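Side-chain contacts in putative exported protein (Bordetella pertussis Tohama I, PDB 2PFZ), which binds pyroglutamic acid as an extracytoplasmic solute receptor of the DctP family, probably delivering it to a tripartite ATP-independent periplasmic transporter: residues N40-S43 with L44-P48; W141-S145 with P146-K150; Q164-L167 with A168-M171; T189-Y192 with E193-K197. All blocks are in the same frame, centred on the assembly; numbering follows the deposited sequence.

Interaction 1. Residues N40-S43 with L44-P48; sequences NNAS and LYKAP
Ala42 and Lys46 meet in a local, water-laced surface contact within the loop that leads from strand 35-39 to helix 50-55. The chain leaves the strand through a type I' beta turn spanning Asn40 to Ser43, with Asn41 and Ala42 both at positive phi, then doubles back so that Ala42 faces the peptide of Tyr45 and the start of the Lys46 side chain. No direct hydrogen bond crosses the contact. Instead, the alpha carbon of Ala42 makes a CA-H...O approach to Tyr45 O at 3.3 Å, and Ala42 CB rests against Lys46 CA at 3.9 Å. The lysine chain runs past this methyl and bends at its last torsion (chi4 61°), which turns NZ back toward a water 3.0 Å away; that water also donates to Ala42 O at 2.8 Å. A second water donates to Ser43 O (2.8 Å) and, at longer range, to Leu44 O. Within the turn, Asn40 O is gripped twice, by Ser43 N and by Ser43 OG, the hydroxyl lying in the carbonyl plane on a lone pair at 2.7 Å. Tyr45 points away and packs on helix 50-55, while Lys46 N is held by Glu49 OE1. The loop is thus shaped by backbone polar atoms and bridging solvent, with the alanine methyl as the main apolar element between the two segments, and the lysine ammonium reaches the turn through a bridging water.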
loop_
_atom_site.group_PDB
_atom_site.type_symbol
_atom_site.label_atom_id
_atom_site.label_comp_id
_atom_site.label_asym_id
_atom_site.label_seq_id
_atom_site.Cartn_x
_atom_site.Cartn_y
_atom_site.Cartn_z
ATOM N N ASN A 40 2.282 -16.568 0.086
ATOM C CA ASN A 40 1.229 -15.558 -0.050
ATOM C C ASN A 40 0.160 -15.607 1.015
ATOM O O ASN A 40 0.160 -16.481 1.873
ATOM C CB ASN A 40 0.646 -15.508 -1.472
ATOM C CG ASN A 40 -0.288 -16.642 -1.770
ATOM O OD1 ASN A 40 -1.091 -17.049 -0.917
ATOM N ND2 ASN A 40 -0.214 -17.159 -3.007
ATOM N N ASN A 41 -0.730 -14.620 0.964
ATOM C CA ASN A 41 -1.830 -14.498 1.897
ATOM C C ASN A 41 -1.419 -14.545 3.372
ATOM O O ASN A 41 -2.147 -15.123 4.182
ATOM C CB ASN A 41 -2.896 -15.550 1.601
ATOM C CG ASN A 41 -4.286 -15.143 2.109
ATOM O OD1 ASN A 41 -4.675 -13.976 2.030
ATOM N ND2 ASN A 41 -5.049 -16.124 2.614
ATOM N N ALA A 42 -0.266 -13.943 3.711
ATOM C CA ALA A 42 0.229 -13.892 5.097
ATOM C C ALA A 42 0.461 -15.269 5.730
ATOM O O ALA A 42 0.451 -15.410 6.969
ATOM C CB ALA A 42 -0.713 -13.052 5.989
ATOM N N SER A 43 0.695 -16.269 4.882
ATOM C CA SER A 43 0.878 -17.656 5.333
ATOM C C SER A 43 2.152 -17.889 6.155
ATOM O O SER A 43 2.166 -18.764 7.043
ATOM C CB SER A 43 0.814 -18.634 4.147
ATOM O OG SER A 43 1.694 -18.262 3.105
ATOM N N LEU A 44 3.203 -17.126 5.866
ATOM C CA LEU A 44 4.485 -17.265 6.578
ATOM C C LEU A 44 4.692 -16.137 7.572
ATOM O O LEU A 44 4.919 -16.373 8.771
ATOM C CB LEU A 44 5.650 -17.275 5.592
ATOM C CG LEU A 44 7.007 -17.569 6.230
ATOM C CD1 LEU A 44 7.005 -18.913 7.018
ATOM C CD2 LEU A 44 8.081 -17.546 5.155
ATOM N N TYR A 45 4.654 -14.910 7.057
ATOM C CA TYR A 45 4.634 -13.732 7.914
ATOM C C TYR A 45 3.445 -12.849 7.575
ATOM O O TYR A 45 3.017 -12.795 6.410
ATOM C CB TYR A 45 5.948 -12.969 7.756
ATOM C CG TYR A 45 7.112 -13.780 8.271
ATOM C CD1 TYR A 45 7.353 -13.889 9.657
ATOM C CD2 TYR A 45 7.964 -14.442 7.394
ATOM C CE1 TYR A 45 8.394 -14.653 10.138
ATOM C CE2 TYR A 45 9.040 -15.204 7.875
ATOM C CZ TYR A 45 9.241 -15.311 9.240
ATOM O OH TYR A 45 10.316 -16.074 9.701
ATOM N N LYS A 46 2.915 -12.165 8.588
ATOM C CA LYS A 46 1.746 -11.273 8.408
ATOM C C LYS A 46 2.217 -9.849 8.123
ATOM O O LYS A 46 3.377 -9.535 8.350
ATOM C CB LYS A 46 0.914 -11.266 9.687
ATOM C CG LYS A 46 0.247 -12.597 10.009
ATOM C CD LYS A 46 -0.238 -12.556 11.421
ATOM C CE LYS A 46 -1.304 -13.595 11.677
ATOM N NZ LYS A 46 -0.737 -14.916 11.428
ATOM N N ALA A 47 1.318 -8.993 7.639
ATOM C CA ALA A 47 1.699 -7.637 7.209
ATOM C C ALA A 47 2.582 -6.898 8.210
ATOM O O ALA A 47 3.661 -6.393 7.813
ATOM C CB ALA A 47 0.460 -6.796 6.860
ATOM N N PRO A 48 2.169 -6.840 9.500
ATOM C CA PRO A 48 2.973 -6.071 10.448
ATOM C C PRO A 48 4.352 -6.656 10.722
ATOM O O PRO A 48 5.208 -5.937 11.272
ATOM C CB PRO A 48 2.144 -6.115 11.745
ATOM C CG PRO A 48 0.747 -6.459 11.307
ATOM C CD PRO A 48 0.977 -7.420 10.163
HETATM O O HOH W 1 1.376 -15.864 9.524
HETATM O O HOH W 2 2.532 -18.308 9.742
#

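Interaction 2. Residues W141-S145 with P146-K150; sequences WRAYS and PVTAK. With PCA (pyroglutamic acid), chain B.
Ser145 holds the first turn of helix 146-155 from its N-cap position: Ser145 OG accepts Thr148 N at 3.0 Å and, more weakly, Val147 N, while Ser145 O takes Ala149 N at 3.0 Å in a fairly straight helical bond (155° at the hydrogen). The serine torsion, chi1 72°, sets OG between its own backbone N and carbonyl carbon, facing the helix amides. Three residues earlier, on strand 140-143, Arg142 grips the carboxylate of pyroglutamic acid with two roughly parallel bonds, NH1 to OXT (2.9 Å) and NH2 to O (2.8 Å). The ligand oxygens lie at the edge of the guanidinium, and its NE is fixed by Val162 O. Tyr144 stands between ligand and helix. Pyroglutamate CB lies over the centre of one ring face, 3.8 Å above the plane, and the Thr148 side chain covers the opposite face, where its OG1 is buried without a hydrogen-bond partner; the phenol OH is bonded to Trp204. Farther back, Ala143 CB touches Ala149 CB at 4.0 Å, closing the strand against the helix within the beta-alpha-beta unit 140-161. Strand end and helix start therefore divide the work: the arginine supplies charge for the carboxylate, the tyrosine an apolar wall for the lactam ring, and the serine cap helps define the helical turn that backs this wall. The two-bond pairing suits a carboxylate and probably helps the receptor hold an acidic solute.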
loop_
_atom_site.group_PDB
_atom_site.type_symbol
_atom_site.label_atom_id
_atom_site.label_comp_id
_atom_site.label_asym_id
_atom_site.label_seq_id
_atom_site.Cartn_x
_atom_site.Cartn_y
_atom_site.Cartn_z
ATOM N N TRP A 141 -15.291 1.443 11.550
ATOM C CA TRP A 141 -14.309 1.546 10.475
ATOM C C TRP A 141 -13.221 0.482 10.602
ATOM O O TRP A 141 -12.733 0.236 11.696
ATOM C CB TRP A 141 -13.690 2.925 10.593
ATOM C CG TRP A 141 -12.731 3.389 9.548
ATOM C CD1 TRP A 141 -11.423 3.015 9.410
ATOM C CD2 TRP A 141 -12.956 4.436 8.589
ATOM N NE1 TRP A 141 -10.831 3.736 8.384
ATOM C CE2 TRP A 141 -11.742 4.628 7.883
ATOM C CE3 TRP A 141 -14.071 5.241 8.263
ATOM C CZ2 TRP A 141 -11.609 5.568 6.840
ATOM C CZ3 TRP A 141 -13.946 6.192 7.216
ATOM C CH2 TRP A 141 -12.713 6.348 6.525
ATOM N N ARG A 142 -12.872 -0.144 9.491
ATOM C CA ARG A 142 -11.733 -1.050 9.427
ATOM C C ARG A 142 -10.492 -0.285 8.950
ATOM O O ARG A 142 -10.450 0.235 7.823
ATOM C CB ARG A 142 -12.045 -2.228 8.508
ATOM C CG ARG A 142 -10.843 -3.178 8.224
ATOM C CD ARG A 142 -10.152 -2.834 6.878
ATOM N NE ARG A 142 -8.986 -3.680 6.592
ATOM C CZ ARG A 142 -8.340 -3.676 5.426
ATOM N NH1 ARG A 142 -8.765 -2.898 4.419
ATOM N NH2 ARG A 142 -7.278 -4.465 5.265
ATOM N N ALA A 143 -9.491 -0.214 9.819
ATOM C CA ALA A 143 -8.213 0.371 9.448
ATOM C C ALA A 143 -7.338 -0.750 8.930
ATOM O O ALA A 143 -7.529 -1.908 9.285
ATOM C CB ALA A 143 -7.553 1.045 10.645
ATOM N N TYR A 144 -6.393 -0.400 8.061
ATOM C CA TYR A 144 -5.358 -1.338 7.629
ATOM C C TYR A 144 -3.963 -0.800 7.978
ATOM O O TYR A 144 -2.945 -1.423 7.658
ATOM C CB TYR A 144 -5.513 -1.636 6.119
ATOM C CG TYR A 144 -5.295 -0.469 5.163
ATOM C CD1 TYR A 144 -6.357 0.050 4.409
ATOM C CD2 TYR A 144 -4.027 0.119 5.010
ATOM C CE1 TYR A 144 -6.160 1.116 3.527
ATOM C CE2 TYR A 144 -3.811 1.187 4.128
ATOM C CZ TYR A 144 -4.897 1.676 3.380
ATOM O OH TYR A 144 -4.722 2.710 2.489
ATOM N N SER A 145 -3.902 0.332 8.674
ATOM C CA SER A 145 -2.620 0.938 9.008
ATOM C C SER A 145 -2.828 1.940 10.135
ATOM O O SER A 145 -3.967 2.376 10.354
ATOM C CB SER A 145 -2.092 1.683 7.790
ATOM O OG SER A 145 -2.849 2.863 7.559
ATOM N N PRO A 146 -1.737 2.348 10.827
ATOM C CA PRO A 146 -1.842 3.455 11.809
ATOM C C PRO A 146 -2.426 4.727 11.201
ATOM O O PRO A 146 -3.134 5.495 11.880
ATOM C CB PRO A 146 -0.386 3.715 12.182
ATOM C CG PRO A 146 0.261 2.351 12.029
ATOM C CD PRO A 146 -0.363 1.809 10.775
ATOM N N VAL A 147 -2.128 4.968 9.921
ATOM C CA VAL A 147 -2.458 6.266 9.322
ATOM C C VAL A 147 -3.957 6.293 9.015
ATOM O O VAL A 147 -4.646 7.293 9.150
ATOM C CB VAL A 147 -1.548 6.544 8.075
ATOM C CG1 VAL A 147 -1.774 5.518 7.053
ATOM C CG2 VAL A 147 -1.800 7.972 7.477
ATOM N N THR A 148 -4.457 5.134 8.656
ATOM C CA THR A 148 -5.819 4.965 8.263
ATOM C C THR A 148 -6.693 4.902 9.547
ATOM O O THR A 148 -7.862 5.324 9.555
ATOM C CB THR A 148 -5.741 3.771 7.308
ATOM O OG1 THR A 148 -6.280 4.052 6.006
ATOM C CG2 THR A 148 -6.015 2.482 7.906
ATOM N N ALA A 149 -6.103 4.456 10.654
ATOM C CA ALA A 149 -6.729 4.630 11.976
ATOM C C ALA A 149 -6.816 6.111 12.382
ATOM O O ALA A 149 -7.854 6.564 12.909
ATOM C CB ALA A 149 -5.979 3.805 13.057
ATOM N N LYS A 150 -5.753 6.870 12.115
ATOM C CA LYS A 150 -5.748 8.311 12.392
ATOM C C LYS A 150 -6.817 9.055 11.581
ATOM O O LYS A 150 -7.543 9.868 12.128
ATOM C CB LYS A 150 -4.361 8.945 12.151
ATOM C CG LYS A 150 -4.309 10.433 12.478
ATOM C CD LYS A 150 -4.737 10.692 13.935
ATOM C CE LYS A 150 -4.388 12.119 14.388
ATOM N NZ LYS A 150 -4.174 12.174 15.890
HETATM N N PCA B . -5.672 -2.577 -0.001
HETATM C CA PCA B . -4.827 -2.917 1.161
HETATM C CB PCA B . -3.913 -1.750 1.534
HETATM C CG PCA B . -4.250 -0.626 0.573
HETATM C CD PCA B . -5.271 -1.232 -0.345
HETATM O OE PCA B . -5.714 -0.651 -1.347
HETATM C C PCA B . -5.761 -3.154 2.325
HETATM O O PCA B . -5.396 -3.759 3.341
HETATM O OXT PCA B . -6.924 -2.725 2.245
#

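Interaction 3. Residues Q164-L167 with A168-M171; sequences QAEL and AQAM. With PCA (pyroglutamic acid), chain B.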
loop_
_atom_site.group_PDB
_atom_site.type_symbol
_atom_site.label_atom_id
_atom_site.label_comp_id
_atom_site.label_asym_id
_atom_site.label_seq_id
_atom_site.Cartn_x
_atom_site.Cartn_y
_atom_site.Cartn_z
ATOM N N GLN A 164 -5.851 -7.582 5.573
ATOM C CA GLN A 164 -6.695 -7.989 4.449
ATOM C C GLN A 164 -7.056 -9.472 4.521
ATOM O O GLN A 164 -8.158 -9.864 4.141
ATOM C CB GLN A 164 -6.062 -7.694 3.075
ATOM C CG GLN A 164 -7.061 -7.920 1.945
ATOM C CD GLN A 164 -6.589 -7.448 0.568
ATOM O OE1 GLN A 164 -6.761 -8.147 -0.433
ATOM N NE2 GLN A 164 -6.028 -6.265 0.515
ATOM N N ALA A 165 -6.110 -10.288 4.995
ATOM C CA ALA A 165 -6.324 -11.735 5.145
ATOM C C ALA A 165 -7.472 -12.105 6.096
ATOM O O ALA A 165 -8.009 -13.227 6.004
ATOM C CB ALA A 165 -5.026 -12.447 5.568
ATOM N N GLU A 166 -7.823 -11.171 6.994
ATOM C CA GLU A 166 -8.937 -11.313 7.949
ATOM C C GLU A 166 -10.153 -10.431 7.670
ATOM O O GLU A 166 -11.085 -10.388 8.483
ATOM C CB GLU A 166 -8.476 -11.027 9.381
ATOM C CG GLU A 166 -7.765 -12.182 10.039
ATOM C CD GLU A 166 -6.344 -12.291 9.592
ATOM O OE1 GLU A 166 -5.611 -11.280 9.699
ATOM O OE2 GLU A 166 -5.949 -13.386 9.132
ATOM N N LEU A 167 -10.154 -9.730 6.542
ATOM C CA LEU A 167 -11.203 -8.726 6.278
ATOM C C LEU A 167 -12.560 -9.354 5.965
ATOM O O LEU A 167 -13.592 -8.920 6.469
ATOM C CB LEU A 167 -10.795 -7.837 5.098
ATOM C CG LEU A 167 -11.083 -6.334 5.103
ATOM C CD1 LEU A 167 -10.941 -5.759 3.703
ATOM C CD2 LEU A 167 -12.368 -5.896 5.754
ATOM N N ALA A 168 -12.561 -10.364 5.115
ATOM C CA ALA A 168 -13.815 -11.013 4.734
ATOM C C ALA A 168 -14.583 -11.493 5.975
ATOM O O ALA A 168 -15.794 -11.264 6.103
ATOM C CB ALA A 168 -13.539 -12.155 3.772
ATOM N N GLN A 169 -13.850 -12.101 6.894
ATOM C CA GLN A 169 -14.368 -12.569 8.160
ATOM C C GLN A 169 -14.909 -11.438 9.035
ATOM O O GLN A 169 -16.003 -11.546 9.553
ATOM C CB GLN A 169 -13.286 -13.376 8.891
ATOM C CG GLN A 169 -13.687 -13.964 10.215
ATOM C CD GLN A 169 -12.508 -14.565 10.987
ATOM O OE1 GLN A 169 -11.356 -14.474 10.561
ATOM N NE2 GLN A 169 -12.803 -15.177 12.126
ATOM N N ALA A 170 -14.138 -10.361 9.185
ATOM C CA ALA A 170 -14.573 -9.186 9.954
ATOM C C ALA A 170 -15.863 -8.550 9.420
ATOM O O ALA A 170 -16.676 -8.019 10.200
ATOM C CB ALA A 170 -13.461 -8.143 10.017
ATOM N N MET A 171 -16.045 -8.584 8.097
ATOM C CA MET A 171 -17.269 -8.086 7.488
ATOM C C MET A 171 -18.413 -9.053 7.721
ATOM O O MET A 171 -19.514 -8.635 8.065
ATOM C CB MET A 171 -17.090 -7.860 5.993
ATOM C CG MET A 171 -16.280 -6.607 5.655
ATOM S SD MET A 171 -16.158 -6.306 3.881
ATOM C CE MET A 171 -15.235 -7.752 3.392
HETATM N N PCA B . -5.672 -2.577 -0.001
HETATM C CA PCA B . -4.827 -2.917 1.161
HETATM C CB PCA B . -3.913 -1.750 1.534
HETATM C CG PCA B . -4.250 -0.626 0.573
HETATM C CD PCA B . -5.271 -1.232 -0.345
HETATM O OE PCA B . -5.714 -0.651 -1.347
HETATM C C PCA B . -5.761 -3.154 2.325
HETATM O O PCA B . -5.396 -3.759 3.341
HETATM O OXT PCA B . -6.924 -2.725 2.245
HETATM O O HOH W 3 -10.257 -11.509 3.898
HETATM O O HOH W 4 -11.314 -13.445 6.096
#
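Met171 folds back over Leu167 because its chain, with CG anti to the carbonyl carbon (chi1 -75°), bends at chi3 (-64°) and brings CE round toward Leu167 O. This is an i to i+4 contact in the first turn of helix 167-172, for which Glu166 occupies the N-cap position. The leucine meets the methionine through CD2, which lies 4.0 Å from Met171 CG, the two side chains crossing at a slant. Beneath them the helical bonds are regular: Ala170 N donates to Glu166 O at 3.1 Å, and Met171 N to Leu167 O at 3.0 Å, the latter nearly in line with the carbonyl. Two waters serve the amides at the helix start. One accepts from Ala168 N and donates to Gln164 O, and the other accepts from Gln169 N while donating weakly to Ala165 O, so solvent joins the preceding turn to the helix. That turn carries Gln164 of the ligand pocket. Its extended side chain, CG anti to the backbone N (chi1 -171°), carries the amide to pyroglutamic acid, in a pocket whose Arg142 also packs against both Gln164 and Leu167. Met171 also packs against Thr191 of the next loop. At the ligand end of the segment, Gln164 NE2 stops 3.6 Å from the carboxylate carbon C of pyroglutamic acid.

Interaction 4. Residues T189-Y192 with E193-K197; sequences TKTY and EYIKK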
loop_
_atom_site.group_PDB
_atom_site.type_symbol
_atom_site.label_atom_id
_atom_site.label_comp_id
_atom_site.label_asym_id
_atom_site.label_seq_id
_atom_site.Cartn_x
_atom_site.Cartn_y
_atom_site.Cartn_z
ATOM N N THR A 189 -12.052 -9.388 -1.718
ATOM C CA THR A 189 -12.588 -9.831 -0.434
ATOM C C THR A 189 -14.109 -9.960 -0.517
ATOM O O THR A 189 -14.794 -10.199 0.498
ATOM C CB THR A 189 -12.197 -8.873 0.721
ATOM O OG1 THR A 189 -12.691 -7.544 0.461
ATOM C CG2 THR A 189 -10.668 -8.864 0.958
ATOM N N LYS A 190 -14.627 -9.818 -1.740
ATOM C CA LYS A 190 -16.065 -9.789 -2.006
ATOM C C LYS A 190 -16.816 -8.867 -1.050
ATOM O O LYS A 190 -17.834 -9.256 -0.469
ATOM C CB LYS A 190 -16.640 -11.216 -1.976
ATOM C CG LYS A 190 -16.137 -12.068 -3.117
ATOM C CD LYS A 190 -17.205 -13.055 -3.582
ATOM C CE LYS A 190 -17.104 -14.379 -2.859
ATOM N NZ LYS A 190 -16.356 -15.345 -3.699
ATOM N N THR A 191 -16.301 -7.641 -0.904
ATOM C CA THR A 191 -16.879 -6.603 -0.023
ATOM C C THR A 191 -18.318 -6.252 -0.420
ATOM O O THR A 191 -19.135 -5.893 0.421
ATOM C CB THR A 191 -15.965 -5.347 0.005
ATOM O OG1 THR A 191 -14.817 -5.660 0.783
ATOM C CG2 THR A 191 -16.640 -4.132 0.664
ATOM N N TYR A 192 -18.614 -6.400 -1.709
ATOM C CA TYR A 192 -19.957 -6.171 -2.243
ATOM C C TYR A 192 -21.067 -7.030 -1.614
ATOM O O TYR A 192 -22.251 -6.664 -1.676
ATOM C CB TYR A 192 -19.958 -6.331 -3.760
ATOM C CG TYR A 192 -19.433 -7.659 -4.268
ATOM C CD1 TYR A 192 -18.133 -7.775 -4.764
ATOM C CD2 TYR A 192 -20.240 -8.804 -4.267
ATOM C CE1 TYR A 192 -17.646 -9.002 -5.247
ATOM C CE2 TYR A 192 -19.765 -10.020 -4.750
ATOM C CZ TYR A 192 -18.474 -10.112 -5.228
ATOM O OH TYR A 192 -18.029 -11.311 -5.718
ATOM N N GLU A 193 -20.701 -8.159 -1.018
ATOM C CA GLU A 193 -21.675 -8.975 -0.296
ATOM C C GLU A 193 -22.230 -8.252 0.957
ATOM O O GLU A 193 -23.379 -8.472 1.355
ATOM C CB GLU A 193 -21.074 -10.343 0.042
ATOM C CG GLU A 193 -20.808 -11.196 -1.194
ATOM C CD GLU A 193 -20.150 -12.528 -0.893
ATOM O OE1 GLU A 193 -19.629 -12.700 0.224
ATOM O OE2 GLU A 193 -20.156 -13.413 -1.781
ATOM N N TYR A 194 -21.439 -7.350 1.537
ATOM C CA TYR A 194 -21.753 -6.768 2.835
ATOM C C TYR A 194 -21.839 -5.263 2.842
ATOM O O TYR A 194 -22.499 -4.676 3.702
ATOM C CB TYR A 194 -20.698 -7.191 3.856
ATOM C CG TYR A 194 -20.642 -8.676 4.072
ATOM C CD1 TYR A 194 -21.569 -9.311 4.895
ATOM C CD2 TYR A 194 -19.669 -9.452 3.449
ATOM C CE1 TYR A 194 -21.524 -10.690 5.091
ATOM C CE2 TYR A 194 -19.613 -10.826 3.646
ATOM C CZ TYR A 194 -20.540 -11.435 4.467
ATOM O OH TYR A 194 -20.483 -12.800 4.666
ATOM N N ILE A 195 -21.148 -4.637 1.894
ATOM C CA ILE A 195 -21.064 -3.180 1.847
ATOM C C ILE A 195 -21.400 -2.728 0.423
ATOM O O ILE A 195 -20.840 -3.243 -0.536
ATOM C CB ILE A 195 -19.663 -2.692 2.310
ATOM C CG1 ILE A 195 -19.352 -3.195 3.721
ATOM C CG2 ILE A 195 -19.581 -1.190 2.278
ATOM C CD1 ILE A 195 -17.929 -2.930 4.213
ATOM N N LYS A 196 -22.310 -1.767 0.299
ATOM C CA LYS A 196 -22.971 -1.489 -0.981
ATOM C C LYS A 196 -22.517 -0.266 -1.781
ATOM O O LYS A 196 -22.979 -0.085 -2.906
ATOM C CB LYS A 196 -24.489 -1.390 -0.776
ATOM C CG LYS A 196 -25.255 -2.558 -1.323
ATOM C CD LYS A 196 -24.958 -3.816 -0.537
ATOM C CE LYS A 196 -25.015 -5.007 -1.444
ATOM N NZ LYS A 196 -25.015 -6.248 -0.638
ATOM N N LYS A 197 -21.681 0.589 -1.190
ATOM C CA LYS A 197 -21.245 1.823 -1.850
ATOM C C LYS A 197 -19.726 1.883 -1.822
ATOM O O LYS A 197 -19.103 1.376 -0.886
ATOM C CB LYS A 197 -21.808 3.088 -1.158
ATOM C CG LYS A 197 -23.350 3.200 -1.109
ATOM C CD LYS A 197 -23.787 4.360 -0.219
ATOM C CE LYS A 197 -25.289 4.312 0.170
ATOM N NZ LYS A 197 -26.148 3.723 -0.894
#
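Tyr194 N to Thr191 O (2.9 Å, from well above the carbonyl plane) and Glu193 N to Lys190 O are the i to i+3 bonds of a short 3-10 turn, and Ile195 N adds an i to i+4 bond to Thr191 O at 2.8 Å, almost in line with the C=O. The turn follows directly on a Schellman motif in which Lys190, at positive phi, is the C-prime residue ending helix 183-188. On the solvent side, Glu193 extends alongside the Tyr192 ring, its CG 3.9 Å from Tyr192 CE2, with carboxylate and ring planes nearly perpendicular (83°). The same carboxylate crosses the lysine chain at a slant: Glu193 OE2 touches Lys190 CE at 3.4 Å, but Lys190 NZ remains 4.7 Å from Glu193 OE2, which leaves the opposite charges near each other without a salt bridge. Lys196 curls back through bends at chi2 and chi3, and its NZ donates to Tyr192 O at 3.0 Å, adding a side-chain tie across the turn. The inner side is apolar. With OG1 beside the backbone N (chi1 -74°) and hydrogen-bonded to Tyr179 OH, Thr191 CG2 meets Ile195 CB at 3.7 Å. The turn links helix 183-188 to strand 197-199, and this pair packs against Phe125 of strand 123-126, with Met171 of helix 167-172 alongside and Tyr179 of strand 178-181 beside Ile195.

In the fold
Interaction 2 is the buried member of the set and interaction 1 the surface one; interactions 3 and 4 are partly buried. Interactions 2 and 3 share the ligand and touch through Arg142. Interactions 3 and 4 also meet directly, Met171 resting on Thr189, Thr191, Tyr194 and Ile195, so that a continuous line of packing runs from the pocket to the turn at 189-197. Interaction 1 touches this line at its edge, where Asn41 meets Ala165. The chemistry follows place: charge pairing and a tyrosine face against the lactam ring at the ligand, a helix-start apolar pair beside it, and water bridges or lysine-to-carbonyl ties at the surface.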